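Local coordinates for protein acetyltransferase, GNAT family (Streptococcus agalactiae 2603V/R, PDB 2PC1) that probably transfers an acyl group, most likely acetyl from acetyl-CoA, to an acceptor molecule, at residues D31-L36 and G80-Y85; G102-D107 and A179-K184. All coordinates share one frame; numbering follows the deposited sequence. Where two conformers were deposited one is given.

Contact 1 (D31-L36 and G80-Y85); sequences DQIMLL and GMLATY
Leu82 meets three residues of helix 31-36 and gives the first grip along strand 81-85. Its backbone N donates to a water, 2.9 Å from that N, which in turn donates to Gln32 OE1 at 2.6 Å; the water thus bridges the amide of Gln32 to the strand backbone, with no direct hydrogen bond between the two segments. On the Leu82 side chain the two methyls divide the work: CD1 lies 4.0 Å from Ile33 CG1, while CD2 reaches Leu36 CD2. The axes of helix 31-36 and strand 81-85 approach to 8.8 Å, their N-to-C directions 68° apart, in the layered packing of a GNAT fold, where a helix lies across one face of the central sheet. Ala83 and Thr84 both pair with Gly76 in a classic beta bulge, and here Leu36 CD2 packs against the main chain, 3.6 Å from Thr84 CA. Tyr85, whose chi1 of 178° puts CG opposite the backbone N, turns its ring toward Ile33. Ile33 CG2 sits over one ring face, 4.0 Å from the centroid and 25° off the normal, a CH-pi contact displaced toward the CD1 rim. Beyond the ring, Tyr85 OH is hydrogen-bonded to Asp67 of helix 61-70.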
ATOM      1  N   ASP A  31     -10.940  -2.152 -14.502  1.00 10.68           N
ATOM      2  CA  ASP A  31     -12.137  -1.416 -14.107  1.00 13.02           C
ATOM      3  C   ASP A  31     -12.528  -1.734 -12.684  1.00 13.07           C
ATOM      4  O   ASP A  31     -12.943  -0.843 -11.935  1.00 13.09           O
ATOM      5  CB  ASP A  31     -13.303  -1.705 -15.052  1.00 13.83           C
ATOM      6  CG  ASP A  31     -13.085  -1.145 -16.436  1.00 19.78           C
ATOM      7  OD1 ASP A  31     -12.289  -0.207 -16.589  1.00 20.94           O
ATOM      8  OD2 ASP A  31     -13.695  -1.677 -17.379  1.00 29.14           O
ATOM      9  N   GLN A  32     -12.415  -2.989 -12.270  1.00 11.29           N
ATOM     10  CA  GLN A  32     -12.696  -3.376 -10.927  1.00 11.26           C
ATOM     11  C   GLN A  32     -11.756  -2.662  -9.964  1.00 11.56           C
ATOM     12  O   GLN A  32     -12.151  -2.255  -8.890  1.00 11.07           O
ATOM     13  CB  GLN A  32     -12.566  -4.889 -10.735  1.00 13.65           C
ATOM     14  CG  GLN A  32     -13.616  -5.723 -11.400  1.00 15.98           C
ATOM     15  CD  GLN A  32     -13.166  -7.169 -11.453  1.00 18.99           C
ATOM     16  OE1 GLN A  32     -13.237  -7.895 -10.465  1.00 29.87           O
ATOM     17  NE2 GLN A  32     -12.648  -7.576 -12.601  1.00 21.56           N
ATOM     18  N   ILE A  33     -10.474  -2.583 -10.310  1.00  9.65           N
ATOM     19  CA  ILE A  33      -9.524  -1.897  -9.455  1.00 10.41           C
ATOM     20  C   ILE A  33      -9.913  -0.424  -9.379  1.00 10.57           C
ATOM     21  O   ILE A  33      -9.880   0.159  -8.315  1.00 10.60           O
ATOM     22  CB  ILE A  33      -8.079  -2.088  -9.963  1.00 10.85           C
ATOM     23  CG1 ILE A  33      -7.676  -3.570  -9.852  1.00 11.60           C
ATOM     24  CG2 ILE A  33      -7.120  -1.173  -9.201  1.00 11.53           C
ATOM     25  CD1 ILE A  33      -6.436  -3.936 -10.641  1.00 11.45           C
HETATM   26  N   MSE A  34     -10.297   0.165 -10.505  1.00  9.08           N
HETATM   27  CA  MSE A  34     -10.604   1.592 -10.478  1.00 11.42           C
HETATM   28  C   MSE A  34     -11.828   1.879  -9.638  1.00 12.16           C
HETATM   29  O   MSE A  34     -11.905   2.923  -8.982  1.00 11.22           O
HETATM   30  CB  MSE A  34     -10.762   2.144 -11.886  1.00 12.00           C
HETATM   31  CG  MSE A  34      -9.459   2.302 -12.677  1.00 11.66           C
HETATM   32 SE   MSE A  34      -7.929   2.903 -11.665  0.75 17.84          SE
HETATM   33  CE  MSE A  34      -8.233   4.247 -11.209  1.00 15.88           C
ATOM     34  N   LEU A  35     -12.799   0.973  -9.650  1.00 10.37           N
ATOM     35  CA  LEU A  35     -13.967   1.139  -8.770  1.00 11.88           C
ATOM     36  C   LEU A  35     -13.520   1.184  -7.334  1.00 11.51           C
ATOM     37  O   LEU A  35     -13.979   2.034  -6.550  1.00 12.86           O
ATOM     38  CB  LEU A  35     -14.976  -0.002  -8.967  1.00 12.89           C
ATOM     39  CG  LEU A  35     -15.733   0.038 -10.281  1.00 17.05           C
ATOM     40  CD1 LEU A  35     -16.386  -1.315 -10.623  1.00 19.62           C
ATOM     41  CD2 LEU A  35     -16.786   1.150 -10.282  1.00 16.88           C
ATOM     42  N   LEU A  36     -12.606   0.294  -6.946  1.00 12.29           N
ATOM     43  CA  LEU A  36     -12.106   0.223  -5.600  1.00 14.21           C
ATOM     44  C   LEU A  36     -11.327   1.468  -5.272  1.00 12.77           C
ATOM     45  O   LEU A  36     -11.518   2.056  -4.221  1.00 13.18           O
ATOM     46  CB  LEU A  36     -11.219  -1.033  -5.424  1.00 14.59           C
ATOM     47  CG  LEU A  36     -10.421  -1.183  -4.129  1.00 16.33           C
ATOM     48  CD1 LEU A  36     -11.294  -1.046  -2.878  1.00 21.34           C
ATOM     49  CD2 LEU A  36      -9.696  -2.531  -4.119  1.00 21.24           C
ATOM     50  N   GLY A  80     -14.661 -14.416  -3.872  1.00 25.21           N
ATOM     51  CA  GLY A  80     -14.755 -14.264  -5.325  1.00 25.40           C
ATOM     52  C   GLY A  80     -14.774 -12.832  -5.851  1.00 25.09           C
ATOM     53  O   GLY A  80     -14.943 -12.621  -7.048  1.00 27.65           O
HETATM   54  N   MSE A  81     -14.581 -11.858  -4.963  1.00 23.38           N
HETATM   55  CA  MSE A  81     -14.673 -10.440  -5.307  0.50 23.58           C
HETATM   56  C   MSE A  81     -13.325  -9.755  -5.112  1.00 20.22           C
HETATM   57  O   MSE A  81     -12.629 -10.030  -4.152  1.00 19.64           O
HETATM   58  CB  MSE A  81     -15.720  -9.764  -4.420  0.50 24.59           C
HETATM   59  CG  MSE A  81     -16.972 -10.612  -4.194  0.50 25.28           C
HETATM   60 SE   MSE A  81     -18.614  -9.771  -4.789  0.38 33.24          SE
HETATM   61  CE  MSE A  81     -18.039  -9.341  -6.504  0.50 19.07           C
ATOM     62  N   LEU A  82     -12.983  -8.843  -6.018  1.00 18.33           N
ATOM     63  CA  LEU A  82     -11.751  -8.067  -5.899  1.00 18.81           C
ATOM     64  C   LEU A  82     -11.947  -7.055  -4.790  1.00 21.05           C
ATOM     65  O   LEU A  82     -12.718  -6.105  -4.944  1.00 27.38           O
ATOM     66  CB  LEU A  82     -11.393  -7.396  -7.244  1.00 20.16           C
ATOM     67  CG  LEU A  82      -9.908  -7.030  -7.395  1.00 23.97           C
ATOM     68  CD1 LEU A  82      -9.494  -6.964  -8.884  1.00 23.76           C
ATOM     69  CD2 LEU A  82      -9.610  -5.731  -6.671  1.00 24.93           C
ATOM     70  N   ALA A  83     -11.256  -7.265  -3.666  1.00 15.15           N
ATOM     71  CA  ALA A  83     -11.480  -6.529  -2.443  1.00 15.31           C
ATOM     72  C   ALA A  83     -10.379  -5.541  -2.057  1.00 15.70           C
ATOM     73  O   ALA A  83     -10.602  -4.595  -1.302  1.00 16.45           O
ATOM     74  CB  ALA A  83     -11.675  -7.509  -1.320  1.00 16.35           C
ATOM     75  N   THR A  84      -9.145  -5.801  -2.479  1.00 11.26           N
ATOM     76  CA  THR A  84      -8.015  -4.992  -2.083  1.00 11.30           C
ATOM     77  C   THR A  84      -7.062  -4.881  -3.268  1.00 10.75           C
ATOM     78  O   THR A  84      -7.013  -5.737  -4.129  1.00 10.67           O
ATOM     79  CB  THR A  84      -7.242  -5.597  -0.905  1.00 11.23           C
ATOM     80  OG1 THR A  84      -6.727  -6.889  -1.270  1.00 12.73           O
ATOM     81  CG2 THR A  84      -8.121  -5.765   0.337  1.00 13.56           C
ATOM     82  N   TYR A  85      -6.262  -3.835  -3.224  1.00 10.03           N
ATOM     83  CA  TYR A  85      -5.235  -3.546  -4.220  1.00 10.40           C
ATOM     84  C   TYR A  85      -4.028  -2.956  -3.548  1.00  9.70           C
ATOM     85  O   TYR A  85      -4.175  -2.169  -2.596  1.00 11.12           O
ATOM     86  CB  TYR A  85      -5.772  -2.538  -5.243  1.00 10.17           C
ATOM     87  CG  TYR A  85      -4.733  -2.160  -6.271  1.00 10.58           C
ATOM     88  CD1 TYR A  85      -4.566  -2.939  -7.375  1.00  9.09           C
ATOM     89  CD2 TYR A  85      -3.923  -1.040  -6.121  1.00 10.48           C
ATOM     90  CE1 TYR A  85      -3.615  -2.623  -8.327  1.00 10.19           C
ATOM     91  CE2 TYR A  85      -2.970  -0.718  -7.059  1.00 10.12           C
ATOM     92  CZ  TYR A  85      -2.811  -1.521  -8.136  1.00 10.30           C
ATOM     93  OH  TYR A  85      -1.860  -1.232  -9.114  1.00 11.78           O
TER
HETATM   94  O   HOH W   1     -14.677  -8.051  -8.250  1.00 28.90           O

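Contact 2 (G102-D107 and A179-K184); sequences GKWLHD and AYQKIK
Gln181 has CG anti to the backbone N (chi1 -179°) and the chain extended beyond it, which carries its amide from strand 179-183 to the backbone of Leu105. Trp104, its CG anti to the carbonyl carbon (chi1 -66°), lays the indole beside the same strand. Leu105 N donates to Gln181 OE1 at 2.8 Å; the N-H...O angle of 149° makes the bond moderately bent, and the donor is tilted from the carbonyl plane. The same oxygen lies at the indole edge, 3.4 Å from Trp104 CE3, with the amide plane nearly perpendicular to the ring. Further along that edge Trp104 CZ3 comes near Tyr180 O. Trp104 CH2 also touches Ala179 CB, at 3.6 Å. The loop holding Trp104 connects strands 81-91 and 111-119 of the GNAT sheet, and it folds back over strand 177-183, whose neighbours are 144-149 and 166-171. Arg146 of strand 144-149 makes a cation-pi contact with Trp104, whose NE1 donates to Tyr96 O. Gln181 NE2 lies over the centre of one face of the His106 imidazole, and its hydrogen bond goes to Asp144 OD1; both amide ends are therefore engaged, which fixes the rotation of the group. At the more exposed end, Leu105 CD1 touches Ile183 CG1 at 4.1 Å, and Ile183 CD1 approaches His106 NE2 at 3.9 Å.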
ATOM      1  N   GLY A 102      14.017  11.736  12.142  1.00  9.81           N
ATOM      2  CA  GLY A 102      14.136  10.313  12.302  1.00 12.60           C
ATOM      3  C   GLY A 102      15.063   9.748  11.260  1.00 13.58           C
ATOM      4  O   GLY A 102      15.755  10.476  10.547  1.00 14.70           O
ATOM      5  N   LYS A 103      15.086   8.432  11.176  1.00 13.20           N
ATOM      6  CA  LYS A 103      16.006   7.719  10.311  1.00 14.17           C
ATOM      7  C   LYS A 103      15.475   6.305  10.145  1.00 11.75           C
ATOM      8  O   LYS A 103      14.696   5.835  10.958  1.00 12.43           O
ATOM      9  CB  LYS A 103      17.405   7.691  10.916  1.00 16.58           C
ATOM     10  CG  LYS A 103      17.518   6.995  12.199  1.00 18.23           C
ATOM     11  CD  LYS A 103      18.974   7.064  12.703  1.00 21.30           C
ATOM     12  N   TRP A 104      15.897   5.644   9.099  1.00 10.54           N
ATOM     13  CA  TRP A 104      15.474   4.270   8.856  1.00 10.70           C
ATOM     14  C   TRP A 104      16.168   3.332   9.836  1.00 13.38           C
ATOM     15  O   TRP A 104      17.199   3.681  10.459  1.00 14.35           O
ATOM     16  CB  TRP A 104      15.788   3.879   7.424  1.00 10.53           C
ATOM     17  CG  TRP A 104      15.020   4.624   6.390  1.00 10.61           C
ATOM     18  CD1 TRP A 104      15.480   5.606   5.541  1.00 11.20           C
ATOM     19  CD2 TRP A 104      13.645   4.467   6.095  1.00  9.94           C
ATOM     20  NE1 TRP A 104      14.475   6.043   4.735  1.00 12.01           N
ATOM     21  CE2 TRP A 104      13.322   5.375   5.061  1.00 10.82           C
ATOM     22  CE3 TRP A 104      12.640   3.633   6.597  1.00 11.85           C
ATOM     23  CZ2 TRP A 104      12.043   5.461   4.518  1.00  9.48           C
ATOM     24  CZ3 TRP A 104      11.390   3.716   6.052  1.00 10.73           C
ATOM     25  CH2 TRP A 104      11.104   4.629   5.015  1.00  9.05           C
ATOM     26  N   LEU A 105      15.613   2.136  10.005  1.00 12.67           N
ATOM     27  CA  LEU A 105      16.194   1.155  10.895  1.00 12.03           C
ATOM     28  C   LEU A 105      17.571   0.749  10.404  1.00 12.30           C
ATOM     29  O   LEU A 105      18.434   0.419  11.207  1.00 12.71           O
ATOM     30  CB  LEU A 105      15.291  -0.065  10.989  1.00 11.45           C
ATOM     31  CG  LEU A 105      13.882   0.194  11.496  1.00 12.67           C
ATOM     32  CD1 LEU A 105      13.113  -1.107  11.482  1.00 15.36           C
ATOM     33  CD2 LEU A 105      13.897   0.787  12.875  1.00 14.33           C
ATOM     34  N   HIS A 106      17.732   0.704   9.085  1.00 14.28           N
ATOM     35  CA  HIS A 106      19.032   0.570   8.410  1.00 14.73           C
ATOM     36  C   HIS A 106      18.886   1.158   7.017  1.00 16.31           C
ATOM     37  O   HIS A 106      17.762   1.259   6.510  1.00 16.53           O
ATOM     38  CB  HIS A 106      19.607  -0.884   8.389  1.00 13.66           C
ATOM     39  CG  HIS A 106      18.863  -1.855   7.511  1.00 15.83           C
ATOM     40  ND1 HIS A 106      18.798  -1.737   6.135  1.00 25.94           N
ATOM     41  CD2 HIS A 106      18.194  -2.996   7.811  1.00 22.88           C
ATOM     42  CE1 HIS A 106      18.088  -2.739   5.637  1.00 21.94           C
ATOM     43  NE2 HIS A 106      17.702  -3.510   6.636  1.00 18.37           N
ATOM     44  N   ASP A 107      20.022   1.443   6.364  1.00 18.89           N
ATOM     45  CA  ASP A 107      20.009   2.238   5.137  0.50 21.00           C
ATOM     46  C   ASP A 107      20.264   1.429   3.866  1.00 20.06           C
ATOM     47  O   ASP A 107      20.786   1.948   2.889  1.00 21.39           O
ATOM     48  CB  ASP A 107      21.018   3.388   5.239  0.50 22.66           C
ATOM     49  CG  ASP A 107      20.691   4.539   4.291  0.50 25.53           C
ATOM     50  OD1 ASP A 107      19.528   4.626   3.829  0.50 26.45           O
ATOM     51  OD2 ASP A 107      21.593   5.353   4.007  0.50 28.97           O
ATOM     52  N   ALA A 179       6.921   7.759   7.440  1.00  9.07           N
ATOM     53  CA  ALA A 179       7.627   6.647   6.871  1.00  9.33           C
ATOM     54  C   ALA A 179       7.750   5.516   7.888  1.00  9.29           C
ATOM     55  O   ALA A 179       8.114   5.750   9.048  1.00 10.15           O
ATOM     56  CB  ALA A 179       9.012   7.105   6.472  1.00 12.93           C
ATOM     57  N   TYR A 180       7.499   4.292   7.448  1.00  8.10           N
ATOM     58  CA  TYR A 180       7.429   3.092   8.260  1.00  8.90           C
ATOM     59  C   TYR A 180       8.290   1.977   7.652  1.00 10.12           C
ATOM     60  O   TYR A 180       8.384   1.841   6.428  1.00  9.33           O
ATOM     61  CB  TYR A 180       5.998   2.591   8.347  1.00  9.72           C
ATOM     62  CG  TYR A 180       5.097   3.443   9.179  1.00  9.12           C
ATOM     63  CD1 TYR A 180       4.489   4.565   8.669  1.00  9.43           C
ATOM     64  CD2 TYR A 180       4.843   3.119  10.495  1.00  8.87           C
ATOM     65  CE1 TYR A 180       3.652   5.346   9.418  1.00 10.01           C
ATOM     66  CE2 TYR A 180       3.995   3.898  11.281  1.00 10.77           C
ATOM     67  CZ  TYR A 180       3.403   5.007  10.735  1.00 10.50           C
ATOM     68  OH  TYR A 180       2.544   5.795  11.480  1.00 11.76           O
ATOM     69  N   GLN A 181       8.887   1.152   8.512  1.00  8.30           N
ATOM     70  CA  GLN A 181       9.705   0.032   8.074  1.00  9.17           C
ATOM     71  C   GLN A 181       9.456  -1.184   8.953  1.00  9.90           C
ATOM     72  O   GLN A 181       9.345  -1.070  10.176  1.00  9.78           O
ATOM     73  CB  GLN A 181      11.176   0.429   8.113  1.00  9.93           C
ATOM     74  CG  GLN A 181      12.165  -0.636   7.665  1.00 10.27           C
ATOM     75  CD  GLN A 181      13.597  -0.125   7.637  1.00  9.99           C
ATOM     76  OE1 GLN A 181      13.918   0.899   8.215  1.00 11.58           O
ATOM     77  NE2 GLN A 181      14.471  -0.864   6.959  1.00 11.34           N
ATOM     78  N   LYS A 182       9.363  -2.327   8.298  1.00  8.90           N
ATOM     79  CA  LYS A 182       9.253  -3.624   8.954  1.00  9.31           C
ATOM     80  C   LYS A 182      10.337  -4.516   8.432  1.00  8.72           C
ATOM     81  O   LYS A 182      10.538  -4.596   7.214  1.00  9.70           O
ATOM     82  CB  LYS A 182       7.905  -4.248   8.641  1.00 10.26           C
ATOM     83  CG  LYS A 182       7.762  -5.669   9.166  1.00 12.88           C
ATOM     84  CD  LYS A 182       6.400  -6.224   8.855  1.00 14.47           C
ATOM     85  CE  LYS A 182       6.249  -7.653   9.369  1.00 16.70           C
ATOM     86  NZ  LYS A 182       6.112  -7.755  10.813  1.00 15.66           N
ATOM     87  N   ILE A 183      11.058  -5.170   9.337  1.00 10.70           N
ATOM     88  CA  ILE A 183      11.984  -6.219   8.967  1.00 10.99           C
ATOM     89  C   ILE A 183      11.318  -7.567   9.293  1.00 11.74           C
ATOM     90  O   ILE A 183      10.994  -7.840  10.461  1.00 12.45           O
ATOM     91  CB  ILE A 183      13.304  -6.097   9.752  1.00 11.67           C
ATOM     92  CG1 ILE A 183      13.931  -4.702   9.607  1.00 12.01           C
ATOM     93  CG2 ILE A 183      14.296  -7.147   9.276  1.00 13.86           C
ATOM     94  CD1 ILE A 183      14.218  -4.282   8.253  1.00 15.65           C
ATOM     95  N   LYS A 184      11.064  -8.357   8.260  1.00 14.44           N
ATOM     96  CA  LYS A 184      10.482  -9.674   8.398  1.00 17.60           C
ATOM     97  C   LYS A 184      11.470 -10.604   9.100  1.00 22.03           C
ATOM     98  O   LYS A 184      12.619 -10.719   8.692  1.00 20.04           O
ATOM     99  CB  LYS A 184      10.130 -10.213   7.008  1.00 18.59           C
ATOM    100  CG  LYS A 184       9.356 -11.491   6.973  1.00 20.38           C
ATOM    101  CD  LYS A 184       9.101 -11.874   5.533  1.00 19.17           C
ATOM    102  CE  LYS A 184       8.231 -13.081   5.419  1.00 22.46           C
ATOM    103  NZ  LYS A 184       8.211 -13.522   4.034  1.00 19.94           N
TER

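Overall arrangement
After strands 15-17 and 20-24 the chain forms helix 30-46, and contact 1 closes when strand 81-91 returns to it past helix 61-70 and strand 73-78; the nearest ends of segments 31-36 and 80-85 are 44 residues apart. The chain then enters the loop that opens contact 2, which closes only when strand 177-183 arrives, after two further helices, the nearest ends of segments 102-107 and 179-184 being 72 residues apart. The contacts are in series, neither nested nor crossed. The centres of contacts 1 and 2 are 30 Å apart, on opposite sides of the chain's centre. One mixed sheet joins them: contact 1 ties a helix to its N-terminal half, contact 2 a connecting loop to its C-terminal half.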